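Local structure of 2-hydroxyisobutanoyl-CoA mutase large subunit (Aquincola tertiaricarbonis, 4R3U) at residues L272-N280 and C319-F328. The protein catalyses, with a small cobalamin-binding partner subunit, the interconversion of 2-hydroxyisobutyryl-CoA and (S)-3-hydroxybutyryl-CoA, supplying the substrate-binding part of the mutase. Sequence-based numbering, arbitrary orientation.
Sequences LANLITYVN and CYAKIMKERF
The Phe328 ring reaches across to 272-280, with Val279 CG1 over the centre of one face, a CH-pi contact 3.5 Å from the centroid and only 9° off the ring normal. Arg327 CD from its own segment rests nearer the rim of the opposite face, and Asn280 OD1 meets the edge at CE1 (3.4 Å), its amide plane turned steeply against the ring. Val279 reaches the ring through the branch anti to its backbone N (chi1 179°). Ile276 CG1 packs against CZ at the far end of the ring. With an alanine at Phe328, Val279 CG1 would have no ring face to lie on and a gap would probably open beside it and Ile276. The Arg327 guanidinium takes Ile276 CG2 over one face, with NH1 the nearest atom at 3.5 Å; a long, weak ion pair joins NH1 to Glu441. Helices 264-283 and 306-327, which flank strand 298-302 in sequence, are successive helices of the TIM barrel that binds the acyl-CoA, and they run nearly parallel here, their axes 11.6 Å apart and crossing at -24°. Further toward their N-terminal ends, Leu275 brings its methyl groups to the edge of the Tyr320 ring, CD2 lying 3.5 Å from CD1 of the tyrosine, while Met324 CG sits over one face, displaced toward the rim, and Phe298 packs edge-to-face. Leu272 CD1 packs against both Cys319 CB (3.7 Å) and Ile323 CD1 (4.0 Å), and Phe434 of helix 420-442 touches both of these partners.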
loop_
_atom_site.group_PDB
_atom_site.type_symbol
_atom_site.label_atom_id
_atom_site.label_comp_id
_atom_site.label_asym_id
_atom_site.label_seq_id
_atom_site.Cartn_x
_atom_site.Cartn_y
_atom_site.Cartn_z
ATOM N N LEU A 272 -26.653 10.795 -1.742
ATOM C CA LEU A 272 -27.820 10.377 -2.506
ATOM C C LEU A 272 -29.051 11.241 -2.193
ATOM O O LEU A 272 -29.785 11.592 -3.120
ATOM C CB LEU A 272 -28.086 8.878 -2.362
ATOM C CG LEU A 272 -27.039 7.983 -3.044
ATOM C CD1 LEU A 272 -27.395 6.530 -2.908
ATOM C CD2 LEU A 272 -26.843 8.353 -4.521
ATOM N N ALA A 273 -29.208 11.684 -0.916
ATOM C CA ALA A 273 -30.298 12.595 -0.497
ATOM C C ALA A 273 -30.216 13.914 -1.279
ATOM O O ALA A 273 -31.235 14.417 -1.756
ATOM C CB ALA A 273 -30.234 12.847 1.006
ATOM N N ASN A 274 -28.987 14.432 -1.451
ATOM C CA ASN A 274 -28.664 15.652 -2.202
ATOM C C ASN A 274 -28.949 15.476 -3.693
ATOM O O ASN A 274 -29.544 16.371 -4.302
ATOM C CB ASN A 274 -27.213 16.066 -1.955
ATOM C CG ASN A 274 -27.001 16.716 -0.599
ATOM O OD1 ASN A 274 -27.953 17.130 0.081
ATOM N ND2 ASN A 274 -25.745 16.903 -0.205
ATOM N N LEU A 275 -28.596 14.299 -4.261
ATOM C CA LEU A 275 -28.876 13.973 -5.660
ATOM C C LEU A 275 -30.382 14.099 -5.951
ATOM O O LEU A 275 -30.759 14.760 -6.921
ATOM C CB LEU A 275 -28.375 12.555 -6.033
ATOM C CG LEU A 275 -29.019 11.928 -7.290
ATOM C CD1 LEU A 275 -28.414 12.480 -8.574
ATOM C CD2 LEU A 275 -28.956 10.441 -7.240
ATOM N N ILE A 276 -31.221 13.472 -5.119
ATOM C CA ILE A 276 -32.673 13.491 -5.279
ATOM C C ILE A 276 -33.218 14.933 -5.362
ATOM O O ILE A 276 -33.969 15.246 -6.285
ATOM C CB ILE A 276 -33.356 12.609 -4.200
ATOM C CG1 ILE A 276 -33.117 11.118 -4.512
ATOM C CG2 ILE A 276 -34.885 12.965 -4.045
ATOM C CD1 ILE A 276 -33.102 10.205 -3.275
ATOM N N THR A 277 -32.764 15.811 -4.447
ATOM C CA THR A 277 -33.146 17.225 -4.385
ATOM C C THR A 277 -32.822 17.923 -5.708
ATOM O O THR A 277 -33.684 18.616 -6.255
ATOM C CB THR A 277 -32.471 17.875 -3.180
ATOM O OG1 THR A 277 -32.649 17.024 -2.056
ATOM C CG2 THR A 277 -33.003 19.257 -2.867
ATOM N N TYR A 278 -31.604 17.704 -6.231
ATOM C CA TYR A 278 -31.087 18.275 -7.477
ATOM C C TYR A 278 -31.867 17.842 -8.701
ATOM O O TYR A 278 -32.227 18.694 -9.515
ATOM C CB TYR A 278 -29.575 17.970 -7.638
ATOM C CG TYR A 278 -28.651 18.741 -6.700
ATOM C CD1 TYR A 278 -28.838 20.106 -6.464
ATOM C CD2 TYR A 278 -27.540 18.126 -6.123
ATOM C CE1 TYR A 278 -27.978 20.823 -5.634
ATOM C CE2 TYR A 278 -26.677 18.830 -5.279
ATOM C CZ TYR A 278 -26.885 20.187 -5.059
ATOM O OH TYR A 278 -26.046 20.923 -4.254
ATOM N N VAL A 279 -32.155 16.539 -8.824
ATOM C CA VAL A 279 -32.902 15.964 -9.943
ATOM C C VAL A 279 -34.309 16.537 -9.996
ATOM O O VAL A 279 -34.793 16.887 -11.086
ATOM C CB VAL A 279 -32.906 14.411 -9.927
ATOM C CG1 VAL A 279 -33.720 13.848 -11.100
ATOM C CG2 VAL A 279 -31.484 13.865 -9.957
ATOM N N ASN A 280 -34.949 16.669 -8.815
ATOM C CA ASN A 280 -36.292 17.254 -8.681
ATOM C C ASN A 280 -36.310 18.720 -9.139
ATOM O O ASN A 280 -37.218 19.120 -9.867
ATOM C CB ASN A 280 -36.795 17.136 -7.243
ATOM C CG ASN A 280 -37.167 15.734 -6.803
ATOM O OD1 ASN A 280 -37.664 14.912 -7.572
ATOM N ND2 ASN A 280 -36.996 15.450 -5.526
ATOM N N CYS A 319 -27.526 1.611 -5.784
ATOM C CA CYS A 319 -28.549 2.506 -5.231
ATOM C C CYS A 319 -28.894 3.605 -6.232
ATOM O O CYS A 319 -30.072 3.842 -6.515
ATOM C CB CYS A 319 -28.087 3.085 -3.896
ATOM S SG CYS A 319 -27.990 1.875 -2.554
ATOM N N TYR A 320 -27.852 4.218 -6.812
ATOM C CA TYR A 320 -27.975 5.255 -7.819
ATOM C C TYR A 320 -28.728 4.755 -9.043
ATOM O O TYR A 320 -29.642 5.447 -9.493
ATOM C CB TYR A 320 -26.591 5.781 -8.229
ATOM C CG TYR A 320 -26.651 6.796 -9.353
ATOM C CD1 TYR A 320 -27.109 8.092 -9.126
ATOM C CD2 TYR A 320 -26.256 6.459 -10.646
ATOM C CE1 TYR A 320 -27.155 9.037 -10.152
ATOM C CE2 TYR A 320 -26.297 7.390 -11.678
ATOM C CZ TYR A 320 -26.752 8.677 -11.426
ATOM O OH TYR A 320 -26.799 9.596 -12.437
ATOM N N ALA A 321 -28.349 3.561 -9.581
ATOM C CA ALA A 321 -29.025 2.964 -10.741
ATOM C C ALA A 321 -30.521 2.790 -10.467
ATOM O O ALA A 321 -31.346 3.250 -11.275
ATOM C CB ALA A 321 -28.406 1.631 -11.085
ATOM N N LYS A 322 -30.856 2.178 -9.292
ATOM C CA LYS A 322 -32.223 1.898 -8.868
ATOM C C LYS A 322 -33.069 3.157 -8.727
ATOM O O LYS A 322 -34.215 3.153 -9.160
ATOM C CB LYS A 322 -32.242 1.029 -7.599
ATOM C CG LYS A 322 -31.811 -0.402 -7.874
ATOM C CD LYS A 322 -31.657 -1.260 -6.624
ATOM C CE LYS A 322 -31.467 -2.708 -7.030
ATOM N NZ LYS A 322 -31.525 -3.634 -5.869
ATOM N N ILE A 323 -32.486 4.236 -8.161
ATOM C CA ILE A 323 -33.150 5.535 -7.934
ATOM C C ILE A 323 -33.501 6.181 -9.271
ATOM O O ILE A 323 -34.649 6.566 -9.482
ATOM C CB ILE A 323 -32.273 6.465 -7.040
ATOM C CG1 ILE A 323 -32.171 5.935 -5.586
ATOM C CG2 ILE A 323 -32.767 7.907 -7.057
ATOM C CD1 ILE A 323 -30.936 6.578 -4.760
ATOM N N MET A 324 -32.509 6.290 -10.169
ATOM C CA MET A 324 -32.647 6.883 -11.499
ATOM C C MET A 324 -33.676 6.157 -12.370
ATOM O O MET A 324 -34.556 6.811 -12.944
ATOM C CB MET A 324 -31.267 7.003 -12.183
ATOM C CG MET A 324 -30.284 7.904 -11.422
ATOM S SD MET A 324 -30.927 9.521 -10.843
ATOM C CE MET A 324 -30.856 10.416 -12.295
ATOM N N LYS A 325 -33.631 4.813 -12.385
ATOM C CA LYS A 325 -34.580 3.994 -13.126
ATOM C C LYS A 325 -35.956 3.991 -12.489
ATOM O O LYS A 325 -36.926 4.352 -13.158
ATOM C CB LYS A 325 -34.077 2.542 -13.295
ATOM C CG LYS A 325 -34.922 1.732 -14.288
ATOM C CD LYS A 325 -34.822 0.227 -14.071
ATOM C CE LYS A 325 -35.065 -0.501 -15.354
ATOM N NZ LYS A 325 -34.483 -1.867 -15.322
ATOM N N GLU A 326 -36.052 3.537 -11.218
ATOM C CA GLU A 326 -37.328 3.371 -10.522
ATOM C C GLU A 326 -38.002 4.633 -10.066
ATOM O O GLU A 326 -39.215 4.769 -10.271
ATOM C CB GLU A 326 -37.248 2.332 -9.393
ATOM C CG GLU A 326 -36.793 0.938 -9.830
ATOM C CD GLU A 326 -37.596 0.128 -10.840
ATOM O OE1 GLU A 326 -38.846 0.236 -10.847
ATOM O OE2 GLU A 326 -36.975 -0.681 -11.568
ATOM N N ARG A 327 -37.241 5.563 -9.458
ATOM C CA ARG A 327 -37.801 6.805 -8.935
ATOM C C ARG A 327 -37.895 7.921 -9.985
ATOM O O ARG A 327 -38.852 8.688 -9.966
ATOM C CB ARG A 327 -37.005 7.259 -7.696
ATOM C CG ARG A 327 -37.631 8.427 -6.936
ATOM C CD ARG A 327 -36.586 9.203 -6.162
ATOM N NE ARG A 327 -37.206 10.317 -5.460
ATOM C CZ ARG A 327 -37.414 10.334 -4.149
ATOM N NH1 ARG A 327 -38.013 11.363 -3.585
ATOM N NH2 ARG A 327 -36.944 9.358 -3.382
ATOM N N PHE A 328 -36.901 8.050 -10.862
ATOM C CA PHE A 328 -36.961 9.132 -11.830
ATOM C C PHE A 328 -37.480 8.748 -13.206
ATOM O O PHE A 328 -37.819 9.632 -14.000
ATOM C CB PHE A 328 -35.662 9.964 -11.843
ATOM C CG PHE A 328 -35.406 10.635 -10.507
ATOM C CD1 PHE A 328 -36.278 11.609 -10.012
ATOM C CD2 PHE A 328 -34.322 10.263 -9.722
ATOM C CE1 PHE A 328 -36.052 12.213 -8.763
ATOM C CE2 PHE A 328 -34.086 10.877 -8.477
ATOM C CZ PHE A 328 -34.947 11.848 -8.011
#